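Local coordinates for protein glutathione S-transferase (Natrialba magadii ATCC 43099, PDB 6GZF) that probably catalyses glutathione-dependent transfer or reduction reactions as a Xi-class glutathione transferase, a class linked to glutathionyl-hydroquinone reductase activity, at residues T107-V111 with H112-Y116; L137-T140 with E141-T144; I153-M156 with F157-F161. One frame throughout, in Å; residues are numbered along the deposited sequence.

In the fold
All three contacts are local ones within the thioredoxin-like N-terminal domain, and they illustrate a general principle: N-H groups left over in a turn can be satisfied by a nearby acidic side chain, whereas a helix satisfies its own and presents side chains for packing. Contacts 1 and 2 are partly buried turns, each built round an aspartate carboxylate, and they touch through His112 with Asp143 and Val111 with Trp138. Contact 3, at the C-terminal end of helix 150-159, is buried; apolar packing and helical backbone bonds dominate, with Arg155 salt bridges on a polar side. Its Ile153, Met156 and Phe157 pack on Leu137 of contact 2. Contacts 1 and 3 do not touch, their centres lying about 24 Å apart.

Contact 1: T107-V111 with H112-Y116; sequences THDHV and HDVDY
Asp109 OD2 takes hydrogen bonds from two backbone groups of the chain ahead, the N of Val114 at 3.0 Å and the N of His112 at 2.9 Å. They come from different directions: Val114 N meets the anti lone pair of OD2, the one away from OD1, whereas His112 N arrives from above the carboxylate plane. The second oxygen works closer to home. Asp109 OD1 accepts from Val111 N at 3.2 Å, which makes an Asx turn, and it is also hydrogen-bonded to Tyr59 OH on strand 56-60. The torsion that brings this about sets Asp109 CG anti to its own N (chi1 169°), swinging the carboxylate into the bend. The main chain closes the same curve, with Asp113 N bonded to Asp109 O at 2.9 Å, and one water accepts from Asp109 N and donates to Asp113 OD1 and Val114 O. The Val114 side chain lies beside the carboxylate, while Val111 CG1 sits over one face of the His112 imidazole, 3.6 Å from the centroid, in a CH-pi contact. His112 NE2 is hydrogen-bonded to Asp143 OD1. One buried carboxylate thus organises an irregular loop before helix 117-124, and with so many N-H donors around it, its negative charge is probably well stabilised.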
ATOM      1  N   THR A 107      26.397  -9.380  10.285  1.00 16.66           N
ATOM      2  CA  THR A 107      27.717  -9.692  10.817  1.00 20.67           C
ATOM      3  C   THR A 107      28.210  -8.569  11.719  1.00 23.25           C
ATOM      4  O   THR A 107      27.448  -7.677  12.093  1.00 17.99           O
ATOM      5  CB  THR A 107      28.752  -9.920   9.695  1.00 20.67           C
ATOM      6  OG1 THR A 107      29.014  -8.683   9.020  1.00 21.41           O
ATOM      7  CG2 THR A 107      28.246 -10.949   8.693  1.00 19.89           C
ATOM      8  N   HIS A 108      29.492  -8.620  12.064  1.00 26.62           N
ATOM      9  CA  HIS A 108      30.116  -7.560  12.843  1.00 26.25           C
ATOM     10  C   HIS A 108      31.006  -6.712  11.944  1.00 29.83           C
ATOM     11  O   HIS A 108      31.343  -7.119  10.832  1.00 35.93           O
ATOM     12  CB  HIS A 108      30.936  -8.145  13.993  1.00 25.08           C
ATOM     13  CG  HIS A 108      32.123  -8.940  13.544  1.00 25.18           C
ATOM     14  ND1 HIS A 108      32.030 -10.254  13.138  1.00 34.13           N
ATOM     15  CD2 HIS A 108      33.430  -8.606  13.433  1.00 24.22           C
ATOM     16  CE1 HIS A 108      33.227 -10.694  12.798  1.00 28.90           C
ATOM     17  NE2 HIS A 108      34.096  -9.713  12.968  1.00 27.31           N
ATOM     18  N   ASP A 109      31.382  -5.533  12.424  1.00 22.88           N
ATOM     19  CA  ASP A 109      32.329  -4.693  11.704  1.00 32.15           C
ATOM     20  C   ASP A 109      33.699  -5.364  11.700  1.00 28.50           C
ATOM     21  O   ASP A 109      34.418  -5.329  12.697  1.00 25.15           O
ATOM     22  CB  ASP A 109      32.406  -3.300  12.332  1.00 33.67           C
ATOM     23  CG  ASP A 109      33.564  -2.479  11.797  1.00 33.68           C
ATOM     24  OD1 ASP A 109      33.870  -2.588  10.590  1.00 32.81           O
ATOM     25  OD2 ASP A 109      34.170  -1.722  12.583  1.00 37.93           O
ATOM     26  N   HIS A 110      34.051  -5.975  10.573  1.00 28.00           N
ATOM     27  CA  HIS A 110      35.285  -6.747  10.466  1.00 31.65           C
ATOM     28  C   HIS A 110      36.544  -5.902  10.650  1.00 28.91           C
ATOM     29  O   HIS A 110      37.610  -6.432  10.963  1.00 28.45           O
ATOM     30  CB  HIS A 110      35.348  -7.460   9.113  1.00 31.50           C
ATOM     31  CG  HIS A 110      34.317  -8.532   8.943  1.00 36.61           C
ATOM     32  ND1 HIS A 110      33.010  -8.261   8.601  1.00 30.70           N
ATOM     33  CD2 HIS A 110      34.402  -9.878   9.067  1.00 32.64           C
ATOM     34  CE1 HIS A 110      32.334  -9.395   8.521  1.00 30.92           C
ATOM     35  NE2 HIS A 110      33.155 -10.390   8.800  1.00 36.54           N
ATOM     36  N   VAL A 111      36.423  -4.594  10.458  1.00 27.40           N
ATOM     37  CA  VAL A 111      37.590  -3.719  10.500  1.00 29.56           C
ATOM     38  C   VAL A 111      37.897  -3.208  11.907  1.00 29.19           C
ATOM     39  O   VAL A 111      38.968  -3.483  12.448  1.00 36.12           O
ATOM     40  CB  VAL A 111      37.418  -2.519   9.552  1.00 31.36           C
ATOM     41  CG1 VAL A 111      38.622  -1.599   9.641  1.00 27.84           C
ATOM     42  CG2 VAL A 111      37.230  -3.004   8.123  1.00 31.52           C
ATOM     43  N   HIS A 112      36.966  -2.467  12.502  1.00 27.02           N
ATOM     44  CA  HIS A 112      37.217  -1.852  13.804  1.00 29.21           C
ATOM     45  C   HIS A 112      36.241  -2.301  14.888  1.00 30.50           C
ATOM     46  O   HIS A 112      36.295  -1.805  16.014  1.00 29.18           O
ATOM     47  CB  HIS A 112      37.179  -0.327  13.681  1.00 30.24           C
ATOM     48  CG  HIS A 112      38.313   0.242  12.889  1.00 31.21           C
ATOM     49  ND1 HIS A 112      39.634   0.024  13.219  1.00 40.15           N
ATOM     50  CD2 HIS A 112      38.325   1.019  11.780  1.00 40.31           C
ATOM     51  CE1 HIS A 112      40.410   0.644  12.347  1.00 34.30           C
ATOM     52  NE2 HIS A 112      39.642   1.253  11.465  1.00 39.40           N
ATOM     53  N   ASP A 113      35.360  -3.239  14.543  1.00 32.02           N
ATOM     54  CA  ASP A 113      34.383  -3.788  15.485  1.00 34.07           C
ATOM     55  C   ASP A 113      33.562  -2.681  16.145  1.00 37.44           C
ATOM     56  O   ASP A 113      33.457  -2.611  17.370  1.00 33.89           O
ATOM     57  CB  ASP A 113      35.084  -4.639  16.550  1.00 28.26           C
ATOM     58  CG  ASP A 113      34.111  -5.461  17.376  1.00 28.43           C
ATOM     59  OD1 ASP A 113      33.003  -5.750  16.880  1.00 29.93           O
ATOM     60  OD2 ASP A 113      34.455  -5.813  18.524  1.00 27.22           O
ATOM     61  N   VAL A 114      32.987  -1.810  15.324  1.00 27.19           N
ATOM     62  CA  VAL A 114      32.207  -0.689  15.833  1.00 29.76           C
ATOM     63  C   VAL A 114      30.754  -1.085  16.074  1.00 32.55           C
ATOM     64  O   VAL A 114      30.238  -2.008  15.444  1.00 32.59           O
ATOM     65  CB  VAL A 114      32.255   0.513  14.869  1.00 30.85           C
ATOM     66  CG1 VAL A 114      33.683   1.009  14.714  1.00 34.16           C
ATOM     67  CG2 VAL A 114      31.670   0.137  13.518  1.00 28.08           C
ATOM     68  N   ASP A 115      30.102  -0.383  16.995  1.00 27.48           N
ATOM     69  CA  ASP A 115      28.694  -0.618  17.280  1.00 26.23           C
ATOM     70  C   ASP A 115      27.821  -0.061  16.163  1.00 32.84           C
ATOM     71  O   ASP A 115      26.852  -0.693  15.743  1.00 34.45           O
ATOM     72  CB  ASP A 115      28.302   0.012  18.618  1.00 26.88           C
ATOM     73  CG  ASP A 115      29.051  -0.589  19.789  1.00 30.66           C
ATOM     74  OD1 ASP A 115      29.223  -1.826  19.815  1.00 22.39           O
ATOM     75  OD2 ASP A 115      29.468   0.177  20.683  1.00 32.14           O
ATOM     76  N   TYR A 116      28.178   1.123  15.676  1.00 30.38           N
ATOM     77  CA  TYR A 116      27.376   1.805  14.670  1.00 29.71           C
ATOM     78  C   TYR A 116      28.223   2.263  13.488  1.00 32.62           C
ATOM     79  O   TYR A 116      29.431   2.457  13.611  1.00 35.30           O
ATOM     80  CB  TYR A 116      26.654   2.997  15.295  1.00 32.88           C
ATOM     81  CG  TYR A 116      25.951   2.656  16.588  1.00 32.02           C
ATOM     82  CD1 TYR A 116      24.748   1.966  16.582  1.00 26.52           C
ATOM     83  CD2 TYR A 116      26.491   3.017  17.815  1.00 31.95           C
ATOM     84  CE1 TYR A 116      24.101   1.643  17.757  1.00 29.05           C
ATOM     85  CE2 TYR A 116      25.851   2.701  18.999  1.00 31.71           C
ATOM     86  CZ  TYR A 116      24.655   2.015  18.963  1.00 33.81           C
ATOM     87  OH  TYR A 116      24.011   1.697  20.136  1.00 34.41           O
TER
HETATM   88  O   HOH W   1      31.310  -5.033  14.913  1.00 27.53           O

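Contact 2: L137-T140 with E141-T144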
ATOM      1  N   LEU A 137      32.643   1.758   0.643  1.00 20.05           N
ATOM      2  CA  LEU A 137      33.860   1.037   0.299  1.00 20.48           C
ATOM      3  C   LEU A 137      35.002   1.525   1.180  1.00 24.45           C
ATOM      4  O   LEU A 137      35.346   2.707   1.170  1.00 24.42           O
ATOM      5  CB  LEU A 137      34.208   1.212  -1.180  1.00 20.22           C
ATOM      6  CG  LEU A 137      35.433   0.428  -1.657  1.00 28.61           C
ATOM      7  CD1 LEU A 137      35.188  -1.071  -1.535  1.00 18.93           C
ATOM      8  CD2 LEU A 137      35.797   0.802  -3.086  1.00 17.20           C
ATOM      9  N   TRP A 138      35.584   0.609   1.948  1.00 27.56           N
ATOM     10  CA  TRP A 138      36.589   0.975   2.939  1.00 31.47           C
ATOM     11  C   TRP A 138      37.972   0.437   2.590  1.00 28.32           C
ATOM     12  O   TRP A 138      38.124  -0.727   2.222  1.00 24.27           O
ATOM     13  CB  TRP A 138      36.168   0.467   4.321  1.00 22.73           C
ATOM     14  CG  TRP A 138      37.037   0.957   5.437  1.00 23.57           C
ATOM     15  CD1 TRP A 138      38.228   0.426   5.841  1.00 25.86           C
ATOM     16  CD2 TRP A 138      36.781   2.071   6.299  1.00 29.81           C
ATOM     17  NE1 TRP A 138      38.730   1.144   6.899  1.00 31.65           N
ATOM     18  CE2 TRP A 138      37.862   2.160   7.200  1.00 32.85           C
ATOM     19  CE3 TRP A 138      35.745   3.005   6.396  1.00 24.99           C
ATOM     20  CZ2 TRP A 138      37.935   3.142   8.184  1.00 28.41           C
ATOM     21  CZ3 TRP A 138      35.820   3.979   7.375  1.00 27.32           C
ATOM     22  CH2 TRP A 138      36.906   4.041   8.255  1.00 26.02           C
ATOM     23  N   ASP A 139      38.981   1.296   2.712  1.00 20.71           N
ATOM     24  CA  ASP A 139      40.367   0.891   2.514  1.00 24.20           C
ATOM     25  C   ASP A 139      41.024   0.576   3.853  1.00 31.93           C
ATOM     26  O   ASP A 139      41.024   1.402   4.762  1.00 34.44           O
ATOM     27  CB  ASP A 139      41.152   1.984   1.788  1.00 23.87           C
ATOM     28  CG  ASP A 139      42.608   1.620   1.587  1.00 28.97           C
ATOM     29  OD1 ASP A 139      42.894   0.429   1.353  1.00 28.31           O
ATOM     30  OD2 ASP A 139      43.466   2.525   1.659  1.00 22.98           O
ATOM     31  N   THR A 140      41.586  -0.623   3.970  1.00 25.75           N
ATOM     32  CA  THR A 140      42.193  -1.060   5.221  1.00 22.06           C
ATOM     33  C   THR A 140      43.629  -0.566   5.373  1.00 25.19           C
ATOM     34  O   THR A 140      44.204  -0.635   6.461  1.00 34.79           O
ATOM     35  CB  THR A 140      42.178  -2.595   5.344  1.00 22.43           C
ATOM     36  OG1 THR A 140      42.694  -3.178   4.141  1.00 23.68           O
ATOM     37  CG2 THR A 140      40.759  -3.095   5.570  1.00 21.15           C
ATOM     38  N   GLU A 141      44.207  -0.065   4.286  1.00 22.50           N
ATOM     39  CA  GLU A 141      45.584   0.417   4.321  1.00 26.77           C
ATOM     40  C   GLU A 141      45.656   1.865   4.800  1.00 30.63           C
ATOM     41  O   GLU A 141      46.402   2.181   5.726  1.00 26.65           O
ATOM     42  CB  GLU A 141      46.236   0.283   2.944  1.00 23.33           C
ATOM     43  CG  GLU A 141      47.735   0.534   2.946  1.00 28.67           C
ATOM     44  CD  GLU A 141      48.542  -0.751   2.912  1.00 47.45           C
ATOM     45  OE1 GLU A 141      48.234  -1.628   2.076  1.00 43.75           O
ATOM     46  OE2 GLU A 141      49.481  -0.889   3.724  1.00 56.90           O
ATOM     47  N   GLU A 142      44.878   2.740   4.170  1.00 27.27           N
ATOM     48  CA  GLU A 142      44.825   4.141   4.577  1.00 26.58           C
ATOM     49  C   GLU A 142      43.836   4.343   5.718  1.00 37.48           C
ATOM     50  O   GLU A 142      43.772   5.422   6.310  1.00 37.33           O
ATOM     51  CB  GLU A 142      44.450   5.040   3.397  1.00 28.81           C
ATOM     52  CG  GLU A 142      45.634   5.721   2.731  1.00 33.17           C
ATOM     53  CD  GLU A 142      45.220   6.912   1.888  1.00 31.47           C
ATOM     54  OE1 GLU A 142      44.352   7.688   2.342  1.00 26.63           O
ATOM     55  OE2 GLU A 142      45.762   7.072   0.773  1.00 27.55           O
ATOM     56  N   ASP A 143      43.069   3.295   6.015  1.00 34.47           N
ATOM     57  CA  ASP A 143      42.091   3.306   7.104  1.00 27.01           C
ATOM     58  C   ASP A 143      41.099   4.457   6.955  1.00 26.17           C
ATOM     59  O   ASP A 143      40.994   5.315   7.831  1.00 32.31           O
ATOM     60  CB  ASP A 143      42.801   3.386   8.459  1.00 33.06           C
ATOM     61  CG  ASP A 143      41.884   3.042   9.617  1.00 39.35           C
ATOM     62  OD1 ASP A 143      41.022   2.154   9.450  1.00 34.27           O
ATOM     63  OD2 ASP A 143      42.029   3.657  10.695  1.00 40.40           O
ATOM     64  N   THR A 144      40.375   4.467   5.839  1.00 31.42           N
ATOM     65  CA  THR A 144      39.417   5.530   5.554  1.00 31.21           C
ATOM     66  C   THR A 144      38.405   5.108   4.490  1.00 27.58           C
ATOM     67  O   THR A 144      38.536   4.046   3.882  1.00 27.36           O
ATOM     68  CB  THR A 144      40.126   6.815   5.085  1.00 25.88           C
ATOM     69  OG1 THR A 144      39.170   7.874   4.952  1.00 36.73           O
ATOM     70  CG2 THR A 144      40.818   6.585   3.750  1.00 23.25           C
TER
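Trp138 folds its indole over Thr144 in a beta hairpin, the tight turn that joins strands 136-139 and 144-147 at one edge of the thioredoxin-like sheet. With its CG anti to the backbone N (chi1 -172°), the ring covers the returning chain, and Thr144 O lies 3.6 Å above one face, displaced toward the rim. Asp143 OD1, whose hydrogen-bond partner is His112, comes to the edge of the same ring in its plane, 3.5 Å from Trp138 CZ2, with the carboxylate turned steeply against the indole. The indole also packs on Leu120 and Ala124 of helix 117-124. With an alanine in place of Trp138, the Thr144 carbonyl would probably lose its aromatic cover and a gap open between the hairpin and that helix. Next comes Asp139, which forms an antiparallel hydrogen-bonded pair with Thr144. Asp143 and Thr144 both face it, a G1 beta bulge, and Asp143 adopts the left-handed backbone conformation usual at the first position of such a bulge. Asp139 N bonds to Thr144 O at 3.0 Å, nearly in line with the carbonyl; the return bond from Thr144 N to Asp139 O is weak at 3.3 Å. The Asp139 carboxylate reaches round the bend: OD2 accepts from Glu142 N at 2.9 Å, met from above the carboxylate plane, and OD1 takes a weak bond from Glu141 N while making a salt bridge to Arg55. Arg55 probably offsets the charge of Asp139, while Glu142 has its own salt bridge to Arg48. Thr140 ends the segment with its hydroxyl set between N and carbonyl carbon (chi1 49°), where OG1 hydrogen-bonds to the backbone O of Arg55.

Contact 3: I153-M156 with F157-F161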
ATOM      1  N   ILE A 153      30.914   2.711  -7.142  1.00 27.59           N
ATOM      2  CA  ILE A 153      31.483   1.498  -6.560  1.00 16.64           C
ATOM      3  C   ILE A 153      31.180   0.307  -7.465  1.00 21.19           C
ATOM      4  O   ILE A 153      32.028  -0.562  -7.671  1.00 23.34           O
ATOM      5  CB  ILE A 153      30.943   1.233  -5.139  1.00 20.71           C
ATOM      6  CG1 ILE A 153      31.380   2.347  -4.186  1.00 18.79           C
ATOM      7  CG2 ILE A 153      31.437  -0.108  -4.617  1.00 17.78           C
ATOM      8  CD1 ILE A 153      30.864   2.180  -2.776  1.00 22.28           C
ATOM      9  N   MET A 154      29.968   0.282  -8.015  1.00 18.24           N
ATOM     10  CA  MET A 154      29.592  -0.735  -8.990  1.00 23.15           C
ATOM     11  C   MET A 154      30.504  -0.669 -10.210  1.00 23.92           C
ATOM     12  O   MET A 154      30.983  -1.693 -10.697  1.00 23.79           O
ATOM     13  CB  MET A 154      28.132  -0.566  -9.417  1.00 16.89           C
ATOM     14  CG  MET A 154      27.748  -1.404 -10.629  1.00 15.66           C
ATOM     15  SD  MET A 154      25.969  -1.532 -10.903  1.00 23.06           S
ATOM     16  CE  MET A 154      25.559   0.165 -11.308  1.00 21.19           C
ATOM     17  N   ARG A 155      30.745   0.548 -10.688  1.00 27.17           N
ATOM     18  CA  ARG A 155      31.575   0.772 -11.866  1.00 18.51           C
ATOM     19  C   ARG A 155      33.015   0.307 -11.660  1.00 18.38           C
ATOM     20  O   ARG A 155      33.572  -0.394 -12.504  1.00 22.31           O
ATOM     21  CB  ARG A 155      31.558   2.253 -12.253  1.00 28.49           C
ATOM     22  CG  ARG A 155      32.508   2.613 -13.387  1.00 21.56           C
ATOM     23  CD  ARG A 155      32.165   1.863 -14.663  1.00 22.33           C
ATOM     24  NE  ARG A 155      30.810   2.155 -15.122  1.00 23.41           N
ATOM     25  CZ  ARG A 155      30.490   3.197 -15.881  1.00 37.16           C
ATOM     26  NH1 ARG A 155      29.231   3.387 -16.253  1.00 36.54           N
ATOM     27  NH2 ARG A 155      31.427   4.050 -16.267  1.00 33.83           N
ATOM     28  N   MET A 156      33.616   0.694 -10.540  1.00 17.77           N
ATOM     29  CA  MET A 156      35.009   0.347 -10.286  1.00 21.11           C
ATOM     30  C   MET A 156      35.163  -1.137  -9.944  1.00 21.33           C
ATOM     31  O   MET A 156      36.207  -1.733 -10.211  1.00 27.04           O
ATOM     32  CB  MET A 156      35.593   1.223  -9.175  1.00 21.26           C
ATOM     33  CG  MET A 156      35.027   0.978  -7.789  1.00 25.46           C
ATOM     34  SD  MET A 156      35.750   2.101  -6.576  1.00 29.72           S
ATOM     35  CE  MET A 156      34.884   3.625  -6.950  1.00 23.35           C
ATOM     36  N   PHE A 157      34.125  -1.732  -9.361  1.00 24.55           N
ATOM     37  CA  PHE A 157      34.083  -3.182  -9.186  1.00 18.84           C
ATOM     38  C   PHE A 157      34.123  -3.857 -10.548  1.00 23.21           C
ATOM     39  O   PHE A 157      34.694  -4.934 -10.716  1.00 20.49           O
ATOM     40  CB  PHE A 157      32.819  -3.622  -8.439  1.00 21.80           C
ATOM     41  CG  PHE A 157      32.918  -3.524  -6.943  1.00 22.28           C
ATOM     42  CD1 PHE A 157      33.983  -2.882  -6.338  1.00 23.72           C
ATOM     43  CD2 PHE A 157      31.939  -4.091  -6.141  1.00 20.71           C
ATOM     44  CE1 PHE A 157      34.066  -2.798  -4.960  1.00 23.91           C
ATOM     45  CE2 PHE A 157      32.017  -4.012  -4.763  1.00 19.35           C
ATOM     46  CZ  PHE A 157      33.082  -3.365  -4.172  1.00 21.15           C
ATOM     47  N   ASP A 158      33.503  -3.195 -11.518  1.00 26.62           N
ATOM     48  CA  ASP A 158      33.294  -3.749 -12.847  1.00 22.95           C
ATOM     49  C   ASP A 158      34.525  -3.634 -13.745  1.00 27.22           C
ATOM     50  O   ASP A 158      34.858  -4.566 -14.474  1.00 29.00           O
ATOM     51  CB  ASP A 158      32.102  -3.044 -13.501  1.00 21.71           C
ATOM     52  CG  ASP A 158      31.588  -3.770 -14.725  1.00 28.66           C
ATOM     53  OD1 ASP A 158      31.855  -4.979 -14.864  1.00 20.10           O
ATOM     54  OD2 ASP A 158      30.904  -3.127 -15.545  1.00 26.75           O
ATOM     55  N   THR A 159      35.206  -2.495 -13.687  1.00 28.24           N
ATOM     56  CA  THR A 159      36.230  -2.189 -14.680  1.00 34.04           C
ATOM     57  C   THR A 159      37.661  -2.125 -14.145  1.00 29.25           C
ATOM     58  O   THR A 159      38.599  -1.945 -14.921  1.00 23.95           O
ATOM     59  CB  THR A 159      35.929  -0.844 -15.371  1.00 20.70           C
ATOM     60  OG1 THR A 159      35.957   0.210 -14.401  1.00 22.51           O
ATOM     61  CG2 THR A 159      34.562  -0.879 -16.034  1.00 16.40           C
ATOM     62  N   GLU A 160      37.838  -2.275 -12.836  1.00 32.10           N
ATOM     63  CA  GLU A 160      39.150  -2.033 -12.239  1.00 28.74           C
ATOM     64  C   GLU A 160      39.749  -3.234 -11.500  1.00 31.51           C
ATOM     65  O   GLU A 160      40.944  -3.243 -11.202  1.00 32.84           O
ATOM     66  CB  GLU A 160      39.072  -0.841 -11.283  1.00 29.99           C
ATOM     67  CG  GLU A 160      38.476   0.417 -11.902  1.00 37.10           C
ATOM     68  CD  GLU A 160      39.271   0.919 -13.093  1.00 38.58           C
ATOM     69  OE1 GLU A 160      40.421   1.364 -12.898  1.00 35.31           O
ATOM     70  OE2 GLU A 160      38.745   0.868 -14.226  1.00 38.08           O
ATOM     71  N   PHE A 161      38.932  -4.241 -11.206  1.00 33.74           N
ATOM     72  CA  PHE A 161      39.403  -5.403 -10.450  1.00 30.86           C
ATOM     73  C   PHE A 161      39.520  -6.665 -11.304  1.00 31.72           C
ATOM     74  O   PHE A 161      39.257  -7.769 -10.824  1.00 27.92           O
ATOM     75  CB  PHE A 161      38.473  -5.677  -9.264  1.00 26.77           C
ATOM     76  CG  PHE A 161      38.597  -4.679  -8.146  1.00 23.90           C
ATOM     77  CD1 PHE A 161      37.837  -3.521  -8.145  1.00 16.72           C
ATOM     78  CD2 PHE A 161      39.467  -4.904  -7.092  1.00 21.98           C
ATOM     79  CE1 PHE A 161      37.945  -2.602  -7.116  1.00 17.59           C
ATOM     80  CE2 PHE A 161      39.580  -3.990  -6.060  1.00 18.71           C
ATOM     81  CZ  PHE A 161      38.818  -2.838  -6.073  1.00 16.78           C
TER
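Ile153 lays its CG2 methyl over one face of the Phe157 ring, 3.8 Å from the centroid and only 16° off the ring normal, a CH-pi contact made one helical turn apart. The two side chains run side by side in the same direction, because Phe157 CG is anti to its carbonyl carbon (chi1 -83°) and the ring slants back along the helix. Beneath them the backbone bond from Phe157 N to Ile153 O, 2.9 Å long, keeps the spacing. Together with Met156 they face the sheet, where all three touch Leu137, and Phe157 also meets Thr73 of helix 65-77. This is the sheet-facing side of helix 150-159 in the thioredoxin-like domain. The other side of the turn is more polar. Arg155 O accepts from Thr159 N at 2.9 Å, and a weak bond from Asp158 N falls on the same oxygen. Thr159 OG1 lies 3.1 Å from Arg155 O and 2.9 Å from Glu160 OE2. Thr159 CG2 meanwhile rests against the CD of Arg155, whose chain bends twice on its way to salt bridges with Asp181 and Glu238 and a cation-pi contact with Tyr172. At the helix end Met156 O takes a weak bond from Glu160 N, and the Phe161 ring brings its edge to the same oxygen, which lies in the ring plane. Two chemistries therefore share one short helix end: hydrocarbon and aromatic surface packs it against the sheet, while Arg155 carries its charge to helices 177-192 and 238-247. Asp158 OD2 and Glu238 OE2 lie close with like charges, and the nearby guanidinium, paired with Glu238 though not touching the Asp158 carboxylate, probably eases this.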